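Local coordinates for protein short chain dehydrogenase (Mycobacterium smegmatis, PDB 3UCX) that probably catalyses a nicotinamide-dependent oxidation or reduction, as short-chain dehydrogenases with a Rossmann fold generally do, at residues 12-17 with 34-39; 25-30 with 234-239; 142-147 with 183-188. All blocks are in the same frame, centred on the assembly; numbering follows the deposited sequence.

Interaction 1. Residues 12-17 with 34-39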
ATOM      1  N   LYS A  12     -27.875  17.941 -11.380  1.00 26.13           N
ATOM      2  CA  LYS A  12     -27.399  16.591 -11.635  0.70 24.97           C
ATOM      3  C   LYS A  12     -28.412  15.591 -11.125  1.00 23.11           C
ATOM      4  O   LYS A  12     -29.165  15.888 -10.214  1.00 22.54           O
ATOM      5  CB  LYS A  12     -26.053  16.387 -10.953  0.70 26.27           C
ATOM      6  CG  LYS A  12     -25.014  17.356 -11.488  0.70 28.20           C
ATOM      7  CD  LYS A  12     -23.596  16.835 -11.462  0.70 28.32           C
ATOM      8  CE  LYS A  12     -22.743  17.623 -12.453  0.70 29.36           C
ATOM      9  NZ  LYS A  12     -21.360  17.802 -11.955  0.70 28.27           N
ATOM     10  N   VAL A  13     -28.445  14.416 -11.732  1.00 20.13           N
ATOM     11  CA  VAL A  13     -29.245  13.322 -11.237  1.00 18.68           C
ATOM     12  C   VAL A  13     -28.316  12.299 -10.576  1.00 17.41           C
ATOM     13  O   VAL A  13     -27.341  11.813 -11.180  1.00 16.19           O
ATOM     14  CB  VAL A  13     -30.073  12.672 -12.366  1.00 18.92           C
ATOM     15  CG1 VAL A  13     -30.728  11.395 -11.883  1.00 18.99           C
ATOM     16  CG2 VAL A  13     -31.136  13.650 -12.872  1.00 19.56           C
ATOM     17  N   VAL A  14     -28.641  11.962  -9.331  1.00 17.10           N
ATOM     18  CA  VAL A  14     -27.845  11.065  -8.513  1.00 15.82           C
ATOM     19  C   VAL A  14     -28.688   9.850  -8.159  1.00 15.76           C
ATOM     20  O   VAL A  14     -29.784   9.973  -7.594  1.00 16.45           O
ATOM     21  CB  VAL A  14     -27.365  11.783  -7.221  1.00 16.08           C
ATOM     22  CG1 VAL A  14     -26.626  10.830  -6.298  1.00 15.49           C
ATOM     23  CG2 VAL A  14     -26.485  12.989  -7.566  1.00 15.78           C
ATOM     24  N   VAL A  15     -28.180   8.673  -8.501  1.00 14.91           N
ATOM     25  CA  VAL A  15     -28.765   7.412  -8.110  1.00 15.17           C
ATOM     26  C   VAL A  15     -28.030   6.912  -6.857  1.00 15.48           C
ATOM     27  O   VAL A  15     -26.814   6.782  -6.861  1.00 14.62           O
ATOM     28  CB  VAL A  15     -28.627   6.382  -9.256  1.00 15.07           C
ATOM     29  CG1 VAL A  15     -29.070   4.987  -8.843  1.00 15.09           C
ATOM     30  CG2 VAL A  15     -29.350   6.857 -10.507  1.00 15.39           C
ATOM     31  N   ILE A  16     -28.784   6.641  -5.793  1.00 15.92           N
ATOM     32  CA  ILE A  16     -28.232   6.019  -4.605  1.00 16.01           C
ATOM     33  C   ILE A  16     -28.849   4.639  -4.434  1.00 16.59           C
ATOM     34  O   ILE A  16     -30.075   4.495  -4.303  1.00 17.41           O
ATOM     35  CB  ILE A  16     -28.458   6.862  -3.323  1.00 16.41           C
ATOM     36  CG1 ILE A  16     -27.955   8.288  -3.509  1.00 16.32           C
ATOM     37  CG2 ILE A  16     -27.723   6.215  -2.131  1.00 16.22           C
ATOM     38  CD1 ILE A  16     -28.272   9.199  -2.355  1.00 16.87           C
ATOM     39  N   SER A  17     -28.008   3.611  -4.486  1.00 17.19           N
ATOM     40  CA  SER A  17     -28.445   2.259  -4.205  1.00 19.21           C
ATOM     41  C   SER A  17     -28.060   1.912  -2.757  1.00 20.14           C
ATOM     42  O   SER A  17     -26.965   2.223  -2.305  1.00 18.50           O
ATOM     43  CB  SER A  17     -27.823   1.260  -5.193  1.00 20.10           C
ATOM     44  OG  SER A  17     -27.864  -0.067  -4.690  1.00 23.67           O
ATOM     45  N   GLN A  34     -27.462  20.136  -2.178  1.00 24.12           N
ATOM     46  CA  GLN A  34     -26.482  20.598  -3.155  1.00 24.79           C
ATOM     47  C   GLN A  34     -27.021  20.683  -4.591  1.00 25.13           C
ATOM     48  O   GLN A  34     -26.254  20.886  -5.543  1.00 26.58           O
ATOM     49  CB  GLN A  34     -25.236  19.699  -3.089  1.00 25.41           C
ATOM     50  CG  GLN A  34     -24.521  19.786  -1.753  1.00 25.72           C
ATOM     51  CD  GLN A  34     -24.044  21.183  -1.473  1.00 26.81           C
ATOM     52  OE1 GLN A  34     -23.506  21.833  -2.361  1.00 26.96           O
ATOM     53  NE2 GLN A  34     -24.287  21.679  -0.249  1.00 28.18           N
ATOM     54  N   GLY A  35     -28.333  20.531  -4.748  1.00 24.16           N
ATOM     55  CA  GLY A  35     -29.010  20.811  -6.011  1.00 23.77           C
ATOM     56  C   GLY A  35     -29.333  19.610  -6.879  1.00 23.35           C
ATOM     57  O   GLY A  35     -29.824  19.785  -8.001  1.00 23.55           O
ATOM     58  N   ALA A  36     -29.066  18.396  -6.385  1.00 21.64           N
ATOM     59  CA  ALA A  36     -29.321  17.172  -7.163  1.00 21.50           C
ATOM     60  C   ALA A  36     -30.770  16.719  -7.043  1.00 22.02           C
ATOM     61  O   ALA A  36     -31.424  16.962  -6.026  1.00 22.13           O
ATOM     62  CB  ALA A  36     -28.377  16.030  -6.726  1.00 19.93           C
ATOM     63  N   ASP A  37     -31.277  16.084  -8.104  1.00 21.81           N
ATOM     64  CA  ASP A  37     -32.462  15.253  -8.008  1.00 22.74           C
ATOM     65  C   ASP A  37     -32.029  13.823  -7.830  1.00 20.97           C
ATOM     66  O   ASP A  37     -30.980  13.438  -8.327  1.00 21.09           O
ATOM     67  CB  ASP A  37     -33.314  15.370  -9.264  1.00 24.15           C
ATOM     68  CG  ASP A  37     -33.927  16.741  -9.409  1.00 27.25           C
ATOM     69  OD1 ASP A  37     -34.484  17.265  -8.422  1.00 27.12           O
ATOM     70  OD2 ASP A  37     -33.825  17.305 -10.509  1.00 30.54           O
ATOM     71  N   LEU A  38     -32.856  13.036  -7.149  1.00 20.18           N
ATOM     72  CA  LEU A  38     -32.458  11.717  -6.688  1.00 19.80           C
ATOM     73  C   LEU A  38     -33.255  10.590  -7.300  1.00 19.74           C
ATOM     74  O   LEU A  38     -34.447  10.719  -7.557  1.00 20.65           O
ATOM     75  CB  LEU A  38     -32.630  11.624  -5.163  1.00 19.85           C
ATOM     76  CG  LEU A  38     -31.538  12.191  -4.254  1.00 19.22           C
ATOM     77  CD1 LEU A  38     -30.308  11.296  -4.272  1.00 18.76           C
ATOM     78  CD2 LEU A  38     -31.189  13.622  -4.611  1.00 19.48           C
ATOM     79  N   VAL A  39     -32.574   9.465  -7.465  1.00 19.18           N
ATOM     80  CA  VAL A  39     -33.185   8.152  -7.581  1.00 19.44           C
ATOM     81  C   VAL A  39     -32.770   7.370  -6.350  1.00 19.98           C
ATOM     82  O   VAL A  39     -31.574   7.248  -6.064  1.00 19.42           O
ATOM     83  CB  VAL A  39     -32.703   7.396  -8.843  1.00 18.92           C
ATOM     84  CG1 VAL A  39     -33.304   6.004  -8.880  1.00 19.14           C
ATOM     85  CG2 VAL A  39     -33.048   8.207 -10.093  1.00 18.82           C
TER
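Two methyls are pressed together unusually hard here: Leu38 CD1 lies 3.5 Å from Ile16 CD1, closer than carbons normally settle. They belong to neighbouring parallel strands, the first two of the Rossmann fold, joined by helix 23-33 in a beta-alpha-beta unit. Leu38 reaches the isoleucine through an uncommon leucine conformation, both chi1 (-82°) and chi2 (-73°) turned to the same side, which brings CD1 in across the Ile16 chain and to 3.6 Å from Val14 O. Ala36 CB touches Val14 CG2 on this same face at 3.7 Å; the small alanine suits a place where Cys31 of helix 23-33 also packs. The other face carries Val13, Val15, Asp37 and Val39. Beta-branched valines fit extended backbone well, and Val15 and Val39 run side by side, CG2 to CB at 3.8 Å, with Leu78 and Thr82 of helix 72-85 against Val39. The Asp37 carboxylate forms salt bridges with Arg60 and Arg61, a charged partner for each of two arginines. Before the second strand, Gly35 is the C-prime residue of a Schellman motif ending the helix, its positive phi being a conformation glycine adopts easily. Parallel hydrogen bonds then zip the strands, donors alternating between them: Asp37 N gives to Lys12 O, Val14 N to Asp37 O and Ile16 N to Val39 O, the last at 2.9 Å. In the remaining rung Val39 N donates to Val14 O at 2.8 Å, and the same oxygen receives a CA-H contact from Leu38 CA at 3.3 Å.

Interaction 2. Residues 25-30 with 234-239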
ATOM      1  N   THR A  25     -29.590   7.886   4.138  1.00 20.74           N
ATOM      2  CA  THR A  25     -30.550   8.951   4.316  1.00 21.23           C
ATOM      3  C   THR A  25     -29.829  10.306   4.362  1.00 21.41           C
ATOM      4  O   THR A  25     -30.237  11.265   3.698  1.00 21.72           O
ATOM      5  CB  THR A  25     -31.407   8.713   5.584  1.00 22.56           C
ATOM      6  OG1 THR A  25     -32.138   7.480   5.436  1.00 22.74           O
ATOM      7  CG2 THR A  25     -32.394   9.856   5.811  1.00 23.09           C
ATOM      8  N   THR A  26     -28.748  10.386   5.128  1.00 21.00           N
ATOM      9  CA  THR A  26     -27.946  11.603   5.168  1.00 21.05           C
ATOM     10  C   THR A  26     -27.451  11.994   3.775  1.00 20.45           C
ATOM     11  O   THR A  26     -27.518  13.150   3.389  1.00 19.85           O
ATOM     12  CB  THR A  26     -26.742  11.449   6.109  1.00 21.66           C
ATOM     13  OG1 THR A  26     -27.217  11.322   7.450  1.00 21.97           O
ATOM     14  CG2 THR A  26     -25.821  12.678   6.023  1.00 21.69           C
ATOM     15  N   LEU A  27     -26.981  11.016   3.021  1.00 20.33           N
ATOM     16  CA  LEU A  27     -26.462  11.260   1.673  1.00 21.11           C
ATOM     17  C   LEU A  27     -27.513  11.834   0.720  1.00 20.13           C
ATOM     18  O   LEU A  27     -27.256  12.822   0.024  1.00 20.70           O
ATOM     19  CB  LEU A  27     -25.855   9.945   1.136  1.00 22.28           C
ATOM     20  CG  LEU A  27     -24.853   9.952  -0.009  1.00 24.59           C
ATOM     21  CD1 LEU A  27     -23.642  10.839   0.258  1.00 24.26           C
ATOM     22  CD2 LEU A  27     -24.438   8.505  -0.246  1.00 24.46           C
ATOM     23  N   ALA A  28     -28.701  11.247   0.723  1.00 19.82           N
ATOM     24  CA  ALA A  28     -29.809  11.690  -0.124  1.00 19.98           C
ATOM     25  C   ALA A  28     -30.152  13.131   0.200  1.00 20.87           C
ATOM     26  O   ALA A  28     -30.290  13.978  -0.697  1.00 20.42           O
ATOM     27  CB  ALA A  28     -31.029  10.799   0.104  1.00 20.27           C
ATOM     28  N   ARG A  29     -30.270  13.420   1.495  1.00 21.28           N
ATOM     29  CA  ARG A  29     -30.565  14.763   1.934  1.00 21.75           C
ATOM     30  C   ARG A  29     -29.483  15.706   1.480  1.00 20.89           C
ATOM     31  O   ARG A  29     -29.769  16.747   0.907  1.00 20.28           O
ATOM     32  CB  ARG A  29     -30.740  14.802   3.471  1.00 24.02           C
ATOM     33  CG  ARG A  29     -30.990  16.194   4.053  1.00 25.89           C
ATOM     34  CD  ARG A  29     -31.023  16.234   5.586  1.00 27.98           C
ATOM     35  NE  ARG A  29     -29.824  15.705   6.247  1.00 29.38           N
ATOM     36  CZ  ARG A  29     -28.665  16.355   6.403  1.00 30.55           C
ATOM     37  NH1 ARG A  29     -28.504  17.593   5.946  1.00 32.24           N
ATOM     38  NH2 ARG A  29     -27.652  15.762   7.034  1.00 30.41           N
ATOM     39  N   ARG A  30     -28.217  15.357   1.739  1.00 19.49           N
ATOM     40  CA  ARG A  30     -27.126  16.241   1.380  1.00 19.21           C
ATOM     41  C   ARG A  30     -27.025  16.481  -0.137  1.00 18.78           C
ATOM     42  O   ARG A  30     -26.747  17.586  -0.547  1.00 18.18           O
ATOM     43  CB  ARG A  30     -25.792  15.739   1.954  1.00 19.21           C
ATOM     44  CG  ARG A  30     -25.707  15.855   3.482  1.00 19.28           C
ATOM     45  CD  ARG A  30     -25.363  17.268   3.945  1.00 19.44           C
ATOM     46  NE  ARG A  30     -24.102  17.733   3.373  1.00 18.61           N
ATOM     47  CZ  ARG A  30     -22.906  17.285   3.735  1.00 18.59           C
ATOM     48  NH1 ARG A  30     -22.787  16.391   4.704  1.00 18.32           N
ATOM     49  NH2 ARG A  30     -21.820  17.748   3.131  1.00 18.66           N
ATOM     50  N   GLU A 234     -19.915  13.851   7.738  1.00 15.61           N
ATOM     51  CA  GLU A 234     -18.510  13.917   7.303  1.00 15.19           C
ATOM     52  C   GLU A 234     -18.226  12.890   6.217  1.00 14.52           C
ATOM     53  O   GLU A 234     -17.454  13.149   5.287  1.00 14.14           O
ATOM     54  CB  GLU A 234     -17.540  13.753   8.498  1.00 15.24           C
ATOM     55  CG  GLU A 234     -17.440  15.034   9.336  1.00 15.95           C
ATOM     56  CD  GLU A 234     -16.729  14.870  10.679  1.00 16.44           C
ATOM     57  OE1 GLU A 234     -16.778  13.773  11.257  1.00 16.89           O
ATOM     58  OE2 GLU A 234     -16.125  15.848  11.148  1.00 16.15           O
ATOM     59  N   VAL A 235     -18.844  11.723   6.328  1.00 14.19           N
ATOM     60  CA  VAL A 235     -18.649  10.691   5.311  1.00 13.75           C
ATOM     61  C   VAL A 235     -19.393  11.121   4.039  1.00 13.83           C
ATOM     62  O   VAL A 235     -18.853  11.024   2.910  1.00 13.91           O
ATOM     63  CB  VAL A 235     -19.109   9.309   5.803  1.00 13.77           C
ATOM     64  CG1 VAL A 235     -18.993   8.256   4.672  1.00 13.28           C
ATOM     65  CG2 VAL A 235     -18.317   8.917   7.053  1.00 13.16           C
ATOM     66  N   ALA A 236     -20.617  11.624   4.209  1.00 13.41           N
ATOM     67  CA  ALA A 236     -21.374  12.182   3.097  1.00 13.88           C
ATOM     68  C   ALA A 236     -20.618  13.279   2.339  1.00 14.18           C
ATOM     69  O   ALA A 236     -20.649  13.335   1.086  1.00 14.19           O
ATOM     70  CB  ALA A 236     -22.732  12.704   3.583  1.00 14.24           C
ATOM     71  N   SER A 237     -19.974  14.186   3.071  1.00 13.85           N
ATOM     72  CA  SER A 237     -19.181  15.235   2.420  1.00 14.28           C
ATOM     73  C   SER A 237     -18.100  14.674   1.473  1.00 13.74           C
ATOM     74  O   SER A 237     -17.871  15.213   0.386  1.00 14.32           O
ATOM     75  CB  SER A 237     -18.505  16.127   3.457  1.00 14.55           C
ATOM     76  OG  SER A 237     -19.466  16.914   4.165  1.00 14.86           O
ATOM     77  N   ALA A 238     -17.406  13.638   1.918  1.00 13.21           N
ATOM     78  CA  ALA A 238     -16.381  12.966   1.099  1.00 12.96           C
ATOM     79  C   ALA A 238     -16.996  12.369  -0.178  1.00 13.00           C
ATOM     80  O   ALA A 238     -16.422  12.477  -1.259  1.00 12.33           O
ATOM     81  CB  ALA A 238     -15.700  11.867   1.900  1.00 12.51           C
ATOM     82  N   ILE A 239     -18.160  11.745  -0.036  1.00 13.08           N
ATOM     83  CA  ILE A 239     -18.861  11.126  -1.169  1.00 13.31           C
ATOM     84  C   ILE A 239     -19.323  12.202  -2.150  1.00 14.16           C
ATOM     85  O   ILE A 239     -19.155  12.075  -3.364  1.00 14.05           O
ATOM     86  CB  ILE A 239     -20.054  10.279  -0.688  1.00 13.20           C
ATOM     87  CG1 ILE A 239     -19.554   9.069   0.091  1.00 12.39           C
ATOM     88  CG2 ILE A 239     -20.941   9.845  -1.850  1.00 13.25           C
ATOM     89  CD1 ILE A 239     -20.629   8.393   0.916  1.00 12.50           C
TER
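Two groups grip Ser237 OG: Arg30 NH2 donates to it at 2.7 Å in an almost straight bond (169° at the hydrogen), and the hydroxyl is also hydrogen-bonded to the carbonyl of Asp233, one turn back in its own helix. The oxygen lies at the edge of the guanidinium and in its plane, so the arginine meets the serine edge-on. Bends at chi2 and chi3 fold the long Arg30 chain across to helix 232-243, where NH1 forms a salt bridge with Asp233; Arg29 shares that carboxylate. Beside this polar patch the axes of segments 25-30 and 234-239 approach to 9.3 Å and cross at -54°. The small Ala236 suits the point where the backbones come nearest, opposite Leu27: its bare CB meets Thr26 CG2 at 3.9 Å and Leu27 CD1 at 3.9 Å. Thr26 keeps its hydroxyl for Glu232 and presents its methyl to the alanine. Leu27, with CG anti to the backbone N (chi1 -160°), sends its methyls over Ile239, the two side chains meeting at about a right angle with CD1 3.6 Å from Ile239 CG2. The contact joins the first helix of the Rossmann fold, which in this family follows the glycine-rich dinucleotide loop, to the helix preceding the last strand. Leu246 of the second subunit packs on both Arg30 and Ser237. A buried apolar seam is thus bordered by a charged network, in which Asp233 probably offsets the charge of both arginines, while Ser237 and Asp233 together probably restrict how the Arg30 guanidinium turns.

Interaction 3. Residues 142-147 with 183-188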
ATOM      1  N   VAL A 142     -19.003   7.456 -10.540  1.00 12.07           N
ATOM      2  CA  VAL A 142     -19.428   6.406  -9.666  1.00 11.65           C
ATOM      3  C   VAL A 142     -18.668   6.576  -8.359  1.00 11.67           C
ATOM      4  O   VAL A 142     -17.470   6.796  -8.386  1.00 12.01           O
ATOM      5  CB  VAL A 142     -19.099   5.022 -10.229  1.00 11.56           C
ATOM      6  CG1 VAL A 142     -19.430   3.933  -9.182  1.00 11.27           C
ATOM      7  CG2 VAL A 142     -19.835   4.811 -11.576  1.00 11.60           C
ATOM      8  N   VAL A 143     -19.381   6.503  -7.241  1.00 11.85           N
ATOM      9  CA  VAL A 143     -18.755   6.388  -5.917  1.00 11.89           C
ATOM     10  C   VAL A 143     -19.257   5.125  -5.252  1.00 12.05           C
ATOM     11  O   VAL A 143     -20.456   4.993  -4.964  1.00 12.33           O
ATOM     12  CB  VAL A 143     -19.040   7.577  -4.975  1.00 12.21           C
ATOM     13  CG1 VAL A 143     -18.183   7.454  -3.702  1.00 11.83           C
ATOM     14  CG2 VAL A 143     -18.761   8.902  -5.664  1.00 12.24           C
ATOM     15  N   ASN A 144     -18.330   4.217  -4.973  1.00 11.93           N
ATOM     16  CA  ASN A 144     -18.634   3.020  -4.227  1.00 12.45           C
ATOM     17  C   ASN A 144     -18.236   3.210  -2.771  1.00 12.86           C
ATOM     18  O   ASN A 144     -17.077   3.492  -2.485  1.00 13.06           O
ATOM     19  CB  ASN A 144     -17.925   1.814  -4.830  1.00 12.54           C
ATOM     20  CG  ASN A 144     -18.469   1.446  -6.190  1.00 12.78           C
ATOM     21  OD1 ASN A 144     -19.623   1.718  -6.479  1.00 13.05           O
ATOM     22  ND2 ASN A 144     -17.626   0.854  -7.039  1.00 12.80           N
ATOM     23  N   VAL A 145     -19.206   3.080  -1.869  1.00 13.04           N
ATOM     24  CA  VAL A 145     -18.936   3.158  -0.442  1.00 13.09           C
ATOM     25  C   VAL A 145     -18.359   1.830  -0.020  1.00 13.51           C
ATOM     26  O   VAL A 145     -19.012   0.770  -0.125  1.00 14.30           O
ATOM     27  CB  VAL A 145     -20.173   3.526   0.376  1.00 13.75           C
ATOM     28  CG1 VAL A 145     -19.832   3.586   1.886  1.00 12.92           C
ATOM     29  CG2 VAL A 145     -20.730   4.860  -0.115  1.00 13.70           C
ATOM     30  N   ASN A 146     -17.102   1.876   0.409  1.00 12.42           N
ATOM     31  CA  ASN A 146     -16.392   0.691   0.847  1.00 12.31           C
ATOM     32  C   ASN A 146     -16.260   0.736   2.393  1.00 12.62           C
ATOM     33  O   ASN A 146     -17.228   1.097   3.087  1.00 13.09           O
ATOM     34  CB  ASN A 146     -15.058   0.617   0.078  1.00 11.91           C
ATOM     35  CG  ASN A 146     -14.470  -0.779   0.039  1.00 12.32           C
ATOM     36  OD1 ASN A 146     -14.049  -1.294   1.086  1.00 13.08           O
ATOM     37  ND2 ASN A 146     -14.413  -1.402  -1.165  1.00 11.49           N
ATOM     38  N   SER A 147     -15.121   0.350   2.946  1.00 12.85           N
ATOM     39  CA  SER A 147     -14.989   0.227   4.397  1.00 12.60           C
ATOM     40  C   SER A 147     -13.539   0.212   4.837  1.00 12.51           C
ATOM     41  O   SER A 147     -12.673  -0.328   4.160  1.00 11.74           O
ATOM     42  CB  SER A 147     -15.650  -1.054   4.899  1.00 13.47           C
ATOM     43  OG  SER A 147     -15.380  -1.288   6.291  1.00 13.56           O
ATOM     44  N   ILE A 183     -15.799   8.270 -17.717  1.00 13.88           N
ATOM     45  CA  ILE A 183     -16.534   7.990 -16.471  1.00 13.57           C
ATOM     46  C   ILE A 183     -15.498   7.802 -15.342  1.00 13.00           C
ATOM     47  O   ILE A 183     -14.583   7.009 -15.495  1.00 13.04           O
ATOM     48  CB  ILE A 183     -17.408   6.722 -16.574  1.00 13.10           C
ATOM     49  CG1 ILE A 183     -18.489   6.887 -17.673  1.00 13.34           C
ATOM     50  CG2 ILE A 183     -18.072   6.371 -15.248  1.00 12.56           C
ATOM     51  CD1 ILE A 183     -19.115   5.553 -18.050  1.00 13.88           C
ATOM     52  N   ARG A 184     -15.667   8.546 -14.252  1.00 12.80           N
ATOM     53  CA  ARG A 184     -14.817   8.434 -13.059  1.00 12.27           C
ATOM     54  C   ARG A 184     -15.398   7.405 -12.099  1.00 11.35           C
ATOM     55  O   ARG A 184     -16.624   7.265 -11.966  1.00 11.55           O
ATOM     56  CB  ARG A 184     -14.676   9.788 -12.362  1.00 13.05           C
ATOM     57  CG  ARG A 184     -14.027  10.836 -13.249  1.00 13.47           C
ATOM     58  CD  ARG A 184     -13.750  12.158 -12.542  1.00 13.41           C
ATOM     59  NE  ARG A 184     -14.955  12.754 -11.973  1.00 13.70           N
ATOM     60  CZ  ARG A 184     -15.339  12.689 -10.682  1.00 14.07           C
ATOM     61  NH1 ARG A 184     -14.625  12.088  -9.732  1.00 13.52           N
ATOM     62  NH2 ARG A 184     -16.465  13.280 -10.334  1.00 14.59           N
ATOM     63  N   VAL A 185     -14.516   6.671 -11.428  1.00 10.74           N
ATOM     64  CA  VAL A 185     -14.927   5.683 -10.438  1.00 10.13           C
ATOM     65  C   VAL A 185     -13.992   5.788  -9.244  1.00 10.09           C
ATOM     66  O   VAL A 185     -12.794   5.563  -9.356  1.00  9.99           O
ATOM     67  CB  VAL A 185     -14.877   4.245 -10.972  1.00 10.22           C
ATOM     68  CG1 VAL A 185     -15.398   3.256  -9.911  1.00  9.85           C
ATOM     69  CG2 VAL A 185     -15.647   4.115 -12.309  1.00 10.07           C
ATOM     70  N   ASN A 186     -14.552   6.146  -8.094  1.00 10.29           N
ATOM     71  CA  ASN A 186     -13.778   6.235  -6.846  1.00 10.14           C
ATOM     72  C   ASN A 186     -14.493   5.531  -5.703  1.00 10.57           C
ATOM     73  O   ASN A 186     -15.699   5.212  -5.800  1.00 10.80           O
ATOM     74  CB  ASN A 186     -13.542   7.712  -6.484  1.00 10.08           C
ATOM     75  CG  ASN A 186     -12.682   8.439  -7.507  1.00  9.99           C
ATOM     76  OD1 ASN A 186     -11.466   8.244  -7.552  1.00  9.76           O
ATOM     77  ND2 ASN A 186     -13.316   9.252  -8.365  1.00  9.35           N
ATOM     78  N   SER A 187     -13.764   5.330  -4.606  1.00 10.87           N
ATOM     79  CA  SER A 187     -14.298   4.706  -3.402  1.00 11.48           C
ATOM     80  C   SER A 187     -14.126   5.631  -2.197  1.00 11.49           C
ATOM     81  O   SER A 187     -13.171   6.424  -2.128  1.00 10.93           O
ATOM     82  CB  SER A 187     -13.562   3.389  -3.129  1.00 12.23           C
ATOM     83  OG  SER A 187     -13.651   2.476  -4.222  1.00 12.22           O
ATOM     84  N   VAL A 188     -15.063   5.544  -1.257  1.00 12.00           N
ATOM     85  CA  VAL A 188     -14.959   6.225   0.037  1.00 12.00           C
ATOM     86  C   VAL A 188     -15.001   5.123   1.126  1.00 12.58           C
ATOM     87  O   VAL A 188     -15.869   4.230   1.095  1.00 12.80           O
ATOM     88  CB  VAL A 188     -16.048   7.288   0.237  1.00 12.55           C
ATOM     89  CG1 VAL A 188     -16.054   7.834   1.678  1.00 12.69           C
ATOM     90  CG2 VAL A 188     -15.917   8.431  -0.790  1.00 12.45           C
TER
HETATM   91  O   HOH W   1     -16.219   9.388  -8.216  1.00 12.81           O
HETATM   92  O   HOH W   2     -14.941   0.266  -3.577  1.00 13.85           O
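The flat amide of Asn146 is engaged at both its oxygen and its nitrogen, and water joins it to Ser187 across the contact. Ser147 N lies in the plane of that amide, on a lone pair of OD1, at 2.7 Å but with a bent bond (131° at the hydrogen). ND2 donates to Lys164 O of helix 158-179 and to a water at 3.0 Å, which stands 2.6 Å from Ser187 OG. With chi1 at -159° the Asn146 amide extends away from its own backbone N, toward that helix. A second amide, Asn186, shares its face of the sheet with Val143 and Val188, while Asn144 and Ser187 lie on the other. Its OD1 takes Gln253 N, and ND2 donates to Ile250 O and to another water at 2.9 Å. This water donates in turn to Val142 O, which therefore serves both it and Asn186 N, the latter at 3.0 Å. Asn144 spans neighbouring elements instead, OD1 to Asn94 and ND2 to Ser171.

The strands are adjacent and parallel, linked by helix 158-179 as a beta-alpha-beta unit in the second half of the Rossmann fold. Asn144 N donates to Asn186 O, and Asn146 N to Val188 O, at 2.7 Å, extends the ladder past the end of the first strand. Valines fill the apolar places: Val142 lies alongside Val185, and Val143 CG1 reaches Val188 CG2 at 3.8 Å beneath helix 232-243. The position of Ser147 beside Tyr160 is consistent with the serine-tyrosine pair of the family's active site. The buried amides have their polar atoms met by backbone, side-chain and water partners, which lets such polar groups be accommodated within the sheet.

Overall arrangement
From the N terminus, strand 13-17 leads into helix 23-33 and on to strand 37-42, so interaction 1 closes a short loop. Interaction 2 starts from the helix within that loop and closes a far longer one, more than two hundred residues later; the two therefore cross. Interaction 3 falls wholly within the span of interaction 2, sealing another beta-alpha-beta unit farther along the same parallel sheet. Interactions 1 and 3 do not touch, their nearest atoms about 7 Å apart. Interaction 2 bridges them: Ala28 of its first helix packs on Ile16, and Ile239 of its second rests on Val145 and Val188, tying both halves of the Rossmann fold together.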